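Long-range contacts in exodeoxyribonuclease III (Methanosarcina mazei, PDB 5J8N), which probably cleaves DNA at abasic sites and trims double-stranded DNA from its 3' ends, as a magnesium-dependent nuclease of the AP/ExoA repair family: residues F22-D32 / E49-Y57; V36-L46 / Y56-E64. The protein carries 3 engineered substitutions. One frame throughout, in Å; residues are numbered along the deposited sequence.

Interaction 1. Residues F22-D32 / E49-Y57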
loop_
_atom_site.group_PDB
_atom_site.type_symbol
_atom_site.label_atom_id
_atom_site.label_comp_id
_atom_site.label_asym_id
_atom_site.label_seq_id
_atom_site.Cartn_x
_atom_site.Cartn_y
_atom_site.Cartn_z
ATOM N N PHE A 22 -0.612 16.380 2.370
ATOM C CA PHE A 22 -1.429 15.265 2.776
ATOM C C PHE A 22 -2.749 15.749 3.367
ATOM O O PHE A 22 -3.802 15.141 3.097
ATOM C CB PHE A 22 -0.699 14.340 3.772
ATOM C CG PHE A 22 -1.617 13.276 4.281
ATOM C CD1 PHE A 22 -1.994 12.258 3.416
ATOM C CD2 PHE A 22 -2.239 13.415 5.513
ATOM C CE1 PHE A 22 -2.941 11.329 3.803
ATOM C CE2 PHE A 22 -3.166 12.440 5.912
ATOM C CZ PHE A 22 -3.511 11.455 5.062
ATOM N N LEU A 23 -2.733 16.794 4.175
ATOM C CA LEU A 23 -3.960 17.268 4.764
ATOM C C LEU A 23 -4.885 17.768 3.668
ATOM O O LEU A 23 -6.108 17.590 3.741
ATOM C CB LEU A 23 -3.681 18.370 5.776
ATOM C CG LEU A 23 -4.430 18.423 7.077
ATOM C CD1 LEU A 23 -4.261 17.107 7.814
ATOM C CD2 LEU A 23 -3.756 19.568 7.821
ATOM N N ASP A 24 -4.325 18.422 2.658
ATOM C CA ASP A 24 -5.194 18.877 1.563
ATOM C C ASP A 24 -5.905 17.689 0.913
ATOM O O ASP A 24 -7.114 17.744 0.613
ATOM C CB ASP A 24 -4.410 19.635 0.475
ATOM C CG ASP A 24 -3.716 20.884 0.984
ATOM O OD1 ASP A 24 -4.090 21.444 2.038
ATOM O OD2 ASP A 24 -2.771 21.271 0.288
ATOM N N LEU A 25 -5.153 16.604 0.712
ATOM C CA LEU A 25 -5.726 15.436 0.064
ATOM C C LEU A 25 -6.857 14.879 0.913
ATOM O O LEU A 25 -7.928 14.544 0.423
ATOM C CB LEU A 25 -4.651 14.388 -0.143
ATOM C CG LEU A 25 -4.980 13.063 -0.797
ATOM C CD1 LEU A 25 -3.712 12.454 -1.433
ATOM C CD2 LEU A 25 -5.522 12.168 0.257
ATOM N N LEU A 26 -6.631 14.787 2.210
ATOM C CA LEU A 26 -7.645 14.215 3.075
ATOM C C LEU A 26 -8.844 15.125 3.218
ATOM O O LEU A 26 -9.988 14.667 3.015
ATOM C CB LEU A 26 -6.998 13.909 4.445
ATOM C CG LEU A 26 -7.892 13.201 5.446
ATOM C CD1 LEU A 26 -8.446 11.872 4.949
ATOM C CD2 LEU A 26 -7.061 13.028 6.743
ATOM N N LEU A 27 -8.627 16.405 3.523
ATOM C CA LEU A 27 -9.720 17.311 3.849
ATOM C C LEU A 27 -10.587 17.710 2.633
ATOM O O LEU A 27 -11.646 18.292 2.813
ATOM C CB LEU A 27 -9.176 18.591 4.483
ATOM C CG LEU A 27 -8.505 18.380 5.846
ATOM C CD1 LEU A 27 -8.087 19.714 6.374
ATOM C CD2 LEU A 27 -9.444 17.701 6.811
ATOM N N GLU A 28 -10.111 17.385 1.437
ATOM C CA GLU A 28 -10.891 17.609 0.237
ATOM C C GLU A 28 -12.116 16.675 0.187
ATOM O O GLU A 28 -13.096 16.944 -0.515
ATOM C CB GLU A 28 -9.991 17.375 -0.994
ATOM C CG GLU A 28 -10.628 17.828 -2.306
ATOM C CD GLU A 28 -9.676 17.658 -3.466
ATOM O OE1 GLU A 28 -8.937 16.655 -3.548
ATOM O OE2 GLU A 28 -9.707 18.591 -4.302
ATOM N N HIS A 29 -12.031 15.569 0.910
ATOM C CA HIS A 29 -13.144 14.583 0.959
ATOM C C HIS A 29 -13.410 13.876 -0.377
ATOM O O HIS A 29 -14.472 13.304 -0.578
ATOM C CB HIS A 29 -14.406 15.256 1.488
ATOM C CG HIS A 29 -14.451 15.274 2.971
ATOM N ND1 HIS A 29 -15.253 14.409 3.679
ATOM C CD2 HIS A 29 -13.720 15.953 3.879
ATOM C CE1 HIS A 29 -15.059 14.602 4.970
ATOM N NE2 HIS A 29 -14.133 15.532 5.117
ATOM N N ARG A 30 -12.442 13.970 -1.281
ATOM C CA ARG A 30 -12.563 13.332 -2.581
ATOM C C ARG A 30 -12.615 11.800 -2.444
ATOM O O ARG A 30 -13.314 11.120 -3.227
ATOM C CB ARG A 30 -11.352 13.757 -3.437
ATOM C CG ARG A 30 -11.407 13.336 -4.899
ATOM C CD ARG A 30 -10.304 14.075 -5.702
ATOM N NE ARG A 30 -10.420 13.619 -7.088
ATOM C CZ ARG A 30 -9.968 14.297 -8.146
ATOM N NH1 ARG A 30 -9.299 15.431 -7.981
ATOM N NH2 ARG A 30 -10.159 13.830 -9.370
ATOM N N PHE A 31 -11.938 11.227 -1.440
ATOM C CA PHE A 31 -11.770 9.770 -1.351
ATOM C C PHE A 31 -12.560 9.195 -0.190
ATOM O O PHE A 31 -12.581 9.757 0.910
ATOM C CB PHE A 31 -10.279 9.434 -1.258
ATOM C CG PHE A 31 -9.568 9.836 -2.511
ATOM C CD1 PHE A 31 -9.675 9.033 -3.643
ATOM C CD2 PHE A 31 -8.902 11.047 -2.599
ATOM C CE1 PHE A 31 -9.081 9.399 -4.860
ATOM C CE2 PHE A 31 -8.307 11.420 -3.847
ATOM C CZ PHE A 31 -8.405 10.592 -4.955
ATOM N N ASP A 32 -13.210 8.052 -0.434
ATOM C CA ASP A 32 -13.922 7.357 0.623
ATOM C C ASP A 32 -12.979 6.692 1.633
ATOM O O ASP A 32 -13.320 6.585 2.800
ATOM C CB ASP A 32 -14.849 6.292 0.037
ATOM C CG ASP A 32 -15.888 6.910 -0.869
ATOM O OD1 ASP A 32 -16.854 7.478 -0.341
ATOM O OD2 ASP A 32 -15.730 6.882 -2.096
ATOM N N GLU A 49 -3.261 17.560 13.523
ATOM C CA GLU A 49 -4.118 17.836 12.378
ATOM C C GLU A 49 -4.818 16.621 11.839
ATOM O O GLU A 49 -5.815 16.765 11.123
ATOM C CB GLU A 49 -3.319 18.474 11.235
ATOM C CG GLU A 49 -2.658 19.774 11.587
ATOM C CD GLU A 49 -1.312 19.589 12.263
ATOM O OE1 GLU A 49 -0.972 18.466 12.693
ATOM O OE2 GLU A 49 -0.579 20.583 12.357
ATOM N N VAL A 50 -4.263 15.452 12.146
ATOM C CA VAL A 50 -4.779 14.170 11.704
ATOM C C VAL A 50 -5.743 13.642 12.745
ATOM O O VAL A 50 -6.756 13.046 12.391
ATOM C CB VAL A 50 -3.613 13.139 11.440
ATOM C CG1 VAL A 50 -4.095 11.743 11.472
ATOM C CG2 VAL A 50 -2.945 13.438 10.111
ATOM N N LYS A 51 -5.431 13.894 14.018
ATOM C CA LYS A 51 -6.194 13.332 15.136
ATOM C C LYS A 51 -7.686 13.535 14.964
ATOM O O LYS A 51 -8.447 12.570 14.804
ATOM C CB LYS A 51 -5.740 13.941 16.453
ATOM C CG LYS A 51 -4.527 13.272 17.041
ATOM C CD LYS A 51 -3.977 14.091 18.192
ATOM C CE LYS A 51 -2.954 13.313 18.991
ATOM N NZ LYS A 51 -2.220 14.196 19.941
ATOM N N ASN A 52 -8.108 14.791 14.963
ATOM C CA ASN A 52 -9.526 15.066 14.837
ATOM C C ASN A 52 -9.870 15.709 13.507
ATOM O O ASN A 52 -10.333 16.850 13.435
ATOM C CB ASN A 52 -10.006 15.929 16.007
ATOM C CG ASN A 52 -10.067 15.150 17.315
ATOM O OD1 ASN A 52 -11.001 14.377 17.546
ATOM N ND2 ASN A 52 -9.055 15.326 18.160
ATOM N N ILE A 53 -9.611 14.942 12.453
ATOM C CA ILE A 53 -10.213 15.153 11.152
ATOM C C ILE A 53 -11.696 14.964 11.365
ATOM O O ILE A 53 -12.078 14.235 12.275
ATOM C CB ILE A 53 -9.676 14.159 10.126
ATOM C CG1 ILE A 53 -8.196 14.423 9.906
ATOM C CG2 ILE A 53 -10.418 14.271 8.811
ATOM C CD1 ILE A 53 -7.932 15.681 9.170
ATOM N N GLN A 54 -12.508 15.648 10.557
ATOM C CA GLN A 54 -13.961 15.567 10.588
ATOM C C GLN A 54 -14.498 14.905 9.307
ATOM O O GLN A 54 -13.984 15.147 8.203
ATOM C CB GLN A 54 -14.591 16.963 10.766
ATOM C CG GLN A 54 -13.945 18.110 9.963
ATOM C CD GLN A 54 -12.506 18.457 10.392
ATOM O OE1 GLN A 54 -12.228 18.651 11.581
ATOM N NE2 GLN A 54 -11.591 18.512 9.422
ATOM N N GLY A 55 -15.538 14.087 9.470
ATOM C CA GLY A 55 -16.129 13.307 8.395
ATOM C C GLY A 55 -15.338 12.044 8.058
ATOM O O GLY A 55 -15.725 11.351 7.129
ATOM N N TYR A 56 -14.236 11.787 8.771
ATOM C CA TYR A 56 -13.483 10.514 8.615
ATOM C C TYR A 56 -13.266 9.831 9.963
ATOM O O TYR A 56 -13.032 10.502 10.945
ATOM C CB TYR A 56 -12.117 10.705 7.975
ATOM C CG TYR A 56 -12.129 11.000 6.499
ATOM C CD1 TYR A 56 -12.063 9.972 5.568
ATOM C CD2 TYR A 56 -12.154 12.321 6.052
ATOM C CE1 TYR A 56 -12.036 10.235 4.161
ATOM C CE2 TYR A 56 -12.153 12.590 4.669
ATOM C CZ TYR A 56 -12.080 11.548 3.743
ATOM O OH TYR A 56 -12.087 11.846 2.392
ATOM N N TYR A 57 -13.381 8.521 9.965
ATOM C CA TYR A 57 -12.844 7.677 11.027
ATOM C C TYR A 57 -11.384 7.485 10.695
ATOM O O TYR A 57 -11.014 7.419 9.515
ATOM C CB TYR A 57 -13.572 6.343 11.092
ATOM C CG TYR A 57 -15.031 6.517 11.464
ATOM C CD1 TYR A 57 -15.425 6.522 12.805
ATOM C CD2 TYR A 57 -16.019 6.675 10.486
ATOM C CE1 TYR A 57 -16.740 6.697 13.160
ATOM C CE2 TYR A 57 -17.357 6.848 10.845
ATOM C CZ TYR A 57 -17.697 6.870 12.189
ATOM O OH TYR A 57 -19.005 7.044 12.562
HETATM O O HOH W 1 -10.158 12.669 0.495
#

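Interaction 2. Residues V36-L46 / Y56-E64. With MG (magnesium ion), chain B.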
loop_
_atom_site.group_PDB
_atom_site.type_symbol
_atom_site.label_atom_id
_atom_site.label_comp_id
_atom_site.label_asym_id
_atom_site.label_seq_id
_atom_site.Cartn_x
_atom_site.Cartn_y
_atom_site.Cartn_z
ATOM N N VAL A 36 -2.472 5.350 4.298
ATOM C CA VAL A 36 -1.098 5.873 4.296
ATOM C C VAL A 36 -0.171 4.794 4.824
ATOM O O VAL A 36 -0.509 4.011 5.757
ATOM C CB VAL A 36 -0.962 7.188 5.084
ATOM C CG1 VAL A 36 -1.716 8.323 4.355
ATOM C CG2 VAL A 36 -1.384 7.060 6.537
ATOM N N GLN A 37 1.014 4.730 4.230
ATOM C CA GLN A 37 2.100 3.861 4.721
ATOM C C GLN A 37 3.319 4.674 5.066
ATOM O O GLN A 37 3.609 5.751 4.523
ATOM C CB GLN A 37 2.476 2.774 3.716
ATOM C CG GLN A 37 1.262 1.939 3.303
ATOM C CD GLN A 37 0.559 2.534 2.107
ATOM O OE1 GLN A 37 1.202 3.126 1.233
ATOM N NE2 GLN A 37 -0.753 2.369 2.033
ATOM N N GLU A 38 4.078 4.096 5.987
ATOM C CA GLU A 38 5.313 4.672 6.502
ATOM C C GLU A 38 5.040 6.038 7.135
ATOM O O GLU A 38 5.585 7.076 6.774
ATOM C CB GLU A 38 6.453 4.757 5.477
ATOM C CG GLU A 38 7.786 4.908 6.232
ATOM C CD GLU A 38 8.970 5.019 5.378
ATOM O OE1 GLU A 38 8.857 5.366 4.189
ATOM O OE2 GLU A 38 10.080 4.848 5.920
ATOM N N THR A 39 4.247 5.996 8.196
ATOM C CA THR A 39 3.892 7.201 8.916
ATOM C C THR A 39 5.065 7.708 9.719
ATOM O O THR A 39 5.181 8.902 10.022
ATOM C CB THR A 39 2.708 6.976 9.880
ATOM O OG1 THR A 39 3.133 6.020 10.880
ATOM C CG2 THR A 39 1.491 6.450 9.099
ATOM N N LYS A 40 5.930 6.803 10.174
ATOM C CA LYS A 40 7.052 7.080 11.076
ATOM C C LYS A 40 6.575 7.656 12.426
ATOM O O LYS A 40 7.365 8.285 13.156
ATOM C CB LYS A 40 8.096 8.036 10.425
ATOM C CG LYS A 40 8.689 7.500 9.130
ATOM C CD LYS A 40 9.775 8.466 8.597
ATOM C CE LYS A 40 10.279 7.959 7.290
ATOM N NZ LYS A 40 11.345 8.875 6.678
ATOM N N VAL A 41 5.311 7.399 12.775
ATOM C CA VAL A 41 4.710 7.886 14.016
ATOM C C VAL A 41 5.069 6.942 15.146
ATOM O O VAL A 41 4.801 5.717 15.032
ATOM C CB VAL A 41 3.170 7.940 13.871
ATOM C CG1 VAL A 41 2.510 8.074 15.232
ATOM C CG2 VAL A 41 2.766 9.086 12.902
ATOM N N SER A 42 5.610 7.525 16.215
ATOM C CA SER A 42 6.049 6.802 17.391
ATOM C C SER A 42 4.941 6.736 18.408
ATOM O O SER A 42 4.311 7.755 18.700
ATOM C CB SER A 42 7.259 7.483 18.081
ATOM O OG SER A 42 8.342 7.757 17.209
ATOM N N GLN A 43 4.758 5.565 19.010
ATOM C CA GLN A 43 3.919 5.459 20.220
ATOM C C GLN A 43 2.540 6.126 20.083
ATOM O O GLN A 43 2.077 6.803 21.010
ATOM C CB GLN A 43 4.652 6.066 21.429
ATOM C CG GLN A 43 5.899 5.289 21.830
ATOM C CD GLN A 43 6.596 5.856 23.062
ATOM O OE1 GLN A 43 6.023 5.892 24.165
ATOM N NE2 GLN A 43 7.830 6.325 22.876
ATOM N N ASP A 44 1.926 5.976 18.908
ATOM C CA ASP A 44 0.565 6.451 18.671
ATOM C C ASP A 44 0.409 7.985 18.781
ATOM O O ASP A 44 -0.701 8.506 18.940
ATOM C CB ASP A 44 -0.385 5.755 19.655
ATOM C CG ASP A 44 -0.472 4.251 19.411
ATOM O OD1 ASP A 44 -0.039 3.773 18.334
ATOM O OD2 ASP A 44 -0.966 3.537 20.315
ATOM N N LYS A 45 1.521 8.710 18.686
ATOM C CA LYS A 45 1.486 10.172 18.780
ATOM C C LYS A 45 1.310 10.771 17.389
ATOM O O LYS A 45 2.280 11.116 16.713
ATOM C CB LYS A 45 2.751 10.687 19.450
ATOM C CG LYS A 45 2.739 10.408 20.932
ATOM C CD LYS A 45 4.133 10.267 21.484
ATOM C CE LYS A 45 4.138 9.484 22.797
ATOM N NZ LYS A 45 5.505 8.962 23.146
ATOM N N LEU A 46 0.048 10.863 16.986
ATOM C CA LEU A 46 -0.300 11.324 15.661
ATOM C C LEU A 46 -0.229 12.817 15.646
ATOM O O LEU A 46 -0.434 13.443 16.667
ATOM C CB LEU A 46 -1.705 10.879 15.270
ATOM C CG LEU A 46 -1.913 9.391 15.111
ATOM C CD1 LEU A 46 -3.378 9.114 15.017
ATOM C CD2 LEU A 46 -1.157 8.976 13.874
ATOM N N TYR A 56 -14.236 11.787 8.771
ATOM C CA TYR A 56 -13.483 10.514 8.615
ATOM C C TYR A 56 -13.266 9.831 9.963
ATOM O O TYR A 56 -13.032 10.502 10.945
ATOM C CB TYR A 56 -12.117 10.705 7.975
ATOM C CG TYR A 56 -12.129 11.000 6.499
ATOM C CD1 TYR A 56 -12.063 9.972 5.568
ATOM C CD2 TYR A 56 -12.154 12.321 6.052
ATOM C CE1 TYR A 56 -12.036 10.235 4.161
ATOM C CE2 TYR A 56 -12.153 12.590 4.669
ATOM C CZ TYR A 56 -12.080 11.548 3.743
ATOM O OH TYR A 56 -12.087 11.846 2.392
ATOM N N TYR A 57 -13.381 8.521 9.965
ATOM C CA TYR A 57 -12.844 7.677 11.027
ATOM C C TYR A 57 -11.384 7.485 10.695
ATOM O O TYR A 57 -11.014 7.419 9.515
ATOM C CB TYR A 57 -13.572 6.343 11.092
ATOM C CG TYR A 57 -15.031 6.517 11.464
ATOM C CD1 TYR A 57 -15.425 6.522 12.805
ATOM C CD2 TYR A 57 -16.019 6.675 10.486
ATOM C CE1 TYR A 57 -16.740 6.697 13.160
ATOM C CE2 TYR A 57 -17.357 6.848 10.845
ATOM C CZ TYR A 57 -17.697 6.870 12.189
ATOM O OH TYR A 57 -19.005 7.044 12.562
ATOM N N ASN A 58 -10.533 7.345 11.707
ATOM C CA ASN A 58 -9.151 7.007 11.395
ATOM C C ASN A 58 -8.586 5.993 12.371
ATOM O O ASN A 58 -8.995 5.975 13.537
ATOM C CB ASN A 58 -8.272 8.271 11.376
ATOM C CG ASN A 58 -7.996 8.820 12.747
ATOM O OD1 ASN A 58 -7.014 8.437 13.391
ATOM N ND2 ASN A 58 -8.896 9.665 13.254
ATOM N N TYR A 59 -7.674 5.175 11.843
ATOM C CA TYR A 59 -7.084 4.050 12.613
ATOM C C TYR A 59 -5.634 3.946 12.249
ATOM O O TYR A 59 -5.302 3.970 11.063
ATOM C CB TYR A 59 -7.811 2.728 12.303
ATOM C CG TYR A 59 -9.311 2.896 12.488
ATOM C CD1 TYR A 59 -9.867 2.845 13.740
ATOM C CD2 TYR A 59 -10.121 3.199 11.405
ATOM C CE1 TYR A 59 -11.234 3.071 13.912
ATOM C CE2 TYR A 59 -11.440 3.426 11.589
ATOM C CZ TYR A 59 -11.997 3.352 12.791
ATOM O OH TYR A 59 -13.338 3.643 12.988
ATOM N N PHE A 60 -4.747 3.823 13.232
ATOM C CA PHE A 60 -3.316 3.788 12.984
ATOM C C PHE A 60 -2.671 2.671 13.759
ATOM O O PHE A 60 -3.143 2.344 14.903
ATOM C CB PHE A 60 -2.643 5.114 13.433
ATOM C CG PHE A 60 -2.807 6.229 12.436
ATOM C CD1 PHE A 60 -3.966 7.001 12.427
ATOM C CD2 PHE A 60 -1.849 6.407 11.428
ATOM C CE1 PHE A 60 -4.103 8.026 11.449
ATOM C CE2 PHE A 60 -1.963 7.425 10.472
ATOM C CZ PHE A 60 -3.103 8.230 10.494
ATOM N N VAL A 61 -1.577 2.157 13.217
ATOM C CA VAL A 61 -0.717 1.232 13.991
ATOM C C VAL A 61 0.691 1.779 13.892
ATOM O O VAL A 61 1.129 2.262 12.819
ATOM C CB VAL A 61 -0.829 -0.211 13.489
ATOM C CG1 VAL A 61 -0.342 -0.386 12.122
ATOM C CG2 VAL A 61 -0.087 -1.189 14.470
ATOM N N SER A 62 1.357 1.760 15.028
ATOM C CA SER A 62 2.761 2.164 15.159
ATOM C C SER A 62 3.666 0.963 15.372
ATOM O O SER A 62 3.274 -0.032 16.043
ATOM C CB SER A 62 2.953 3.050 16.373
ATOM O OG SER A 62 2.690 4.445 16.166
ATOM N N ALA A 63 4.892 1.066 14.858
ATOM C CA ALA A 63 5.925 0.123 15.183
ATOM C C ALA A 63 6.372 0.299 16.601
ATOM O O ALA A 63 6.182 1.360 17.202
ATOM C CB ALA A 63 7.121 0.309 14.254
ATOM N N GLU A 64 7.003 -0.737 17.173
ATOM C CA GLU A 64 7.679 -0.589 18.451
ATOM C C GLU A 64 8.859 0.363 18.373
ATOM O O GLU A 64 9.037 1.174 19.249
ATOM C CB GLU A 64 8.137 -1.968 18.978
ATOM C CG GLU A 64 6.964 -2.874 19.338
ATOM C CD GLU A 64 7.355 -4.124 20.137
ATOM O OE1 GLU A 64 8.533 -4.567 20.085
ATOM O OE2 GLU A 64 6.448 -4.673 20.805
HETATM MG MG MG B . 10.259 5.694 2.726
HETATM O O HOH W 2 11.797 5.258 4.037
HETATM O O HOH W 3 1.199 5.063 12.497
HETATM O O HOH W 4 5.191 3.572 13.368
HETATM O O HOH W 5 6.849 3.753 18.390
HETATM O O HOH W 6 0.075 0.744 17.481
HETATM O O HOH W 7 11.591 5.884 1.232
HETATM O O HOH W 8 8.789 6.256 1.352
HETATM O O HOH W 9 9.940 3.618 2.284
#

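Interaction 1. Residues F22-D32 / E49-Y57
Leu26 holds CG anti to its own nitrogen (chi1 -175°), and Tyr56 sets its ring anti to the carbonyl carbon (chi1 -73°); these settings run the two side chains alongside one another, pointing opposite ways. The result is a CH-pi contact in which Leu26 CD1 sits over the ring centre, 3.7 Å from the centroid of Tyr56. The other branch, Leu26 CD2, meets Ile53 CG1 tip to tip at 3.6 Å. Ile53 CD1 also presses on Leu27 CD2, a pair slightly tighter than usual, while Leu23 lays its methyl groups across Glu49 CB at about a right angle. Helix 22-27 and the end of helix 48-51 with its following loop are joined in this way by apolar side chains.

Polar groups take over where helix 22-27 gives way to loop. His29, with positive phi, turns one ring face to Tyr56 CE2, the two planes inclined at 47°, and its NE2 makes a weak bond to Gln54 O at 3.1 Å. Gly55 lies at the imidazole edge, where a beta carbon would collide with CE1. Tyr56 OH donates to Phe31 O over 2.6 Å, in the carbonyl plane, and accepts from a water at 2.8 Å; that water also donates to Leu25 O and accepts from Phe31 N. A phenylalanine in place of Tyr56 would probably leave Phe31 O and the water without their phenolic partner. The buried phenol thus uses its hydroxyl as both donor and acceptor, satisfying Phe31 O directly and, through the water, Leu25 O and Phe31 N, where the chain leaves the helix for strand 33-37.

Interaction 2. Residues V36-L46 / Y56-E64
Ser62 OG is gripped twice by the turn opposite: it donates to Val41 O over 2.7 Å and accepts from Asp44 N over 3.2 Å, the latter bond fairly straight at 157°. The hydroxyl approaches Val41 O from well above the carbonyl plane, 53° out of it. With OG set anti to the carbonyl carbon (chi1 -85°), Ser62 can reach both backbone groups, one just before and one within the type I' turn from Ser42 to Lys45. Three waters reinforce the junction: one links Val41 O to Ala63 N, another Gln43 N to Ala63 O, and a third Asp44 OD1 to Ser62 N.

In this DNase I-like fold, strands 33-37 and 57-61 belong to one mixed sheet, with strand 71-75 between them, so the segments meet through side chains and the loop after strand 33-37. Phe60 carries the apolar half of the contact. Leu46 CD2 stands over the centre of its ring, 3.5 Å from the centroid in a CH-pi contact, while Leu46 CD1 approaches Phe60 CD1 at 3.4 Å. Thr39 CG2 comes in at the ring edge, 3.8 Å from Phe60 CE2, and Val36 CG2 reaches the same carbon obliquely. Phe74 of the intervening strand also meets this ring.

Thr39 OG1 receives Val41 N in an ST turn and shares a water with Val61 O. Immediately before it, Glu38, its chain extended beyond CG, binds the magnesium ion through OE1 at 2.0 Å; Asn12 and four waters complete the coordination, one water also donating to Glu38 OE2.

How the interactions relate
Followed from the N terminus, the chain runs through helix 22-27 into strand 33-37, loops past Glu38 to helix 48-51, and returns along strand 57-61. Interaction 1 closes the excursion between residues 32 and 49, and interaction 2 the shorter one between 46 and 56. Their segments alternate, so the two closures cross; the second segments overlap at Tyr56 and Tyr57, although Tyr56 makes contact only in interaction 1. Direct packing joins them as well: Phe22 CE1 meets Val36 CG1 at 3.3 Å, and Val50 CG1 lies 3.7 Å from Phe60 CE1. Together they tie the two short helices to edge strand 57-61 and interior strand 33-37 of the six-stranded sheet, with metal-binding Glu38 immediately following strand 33-37.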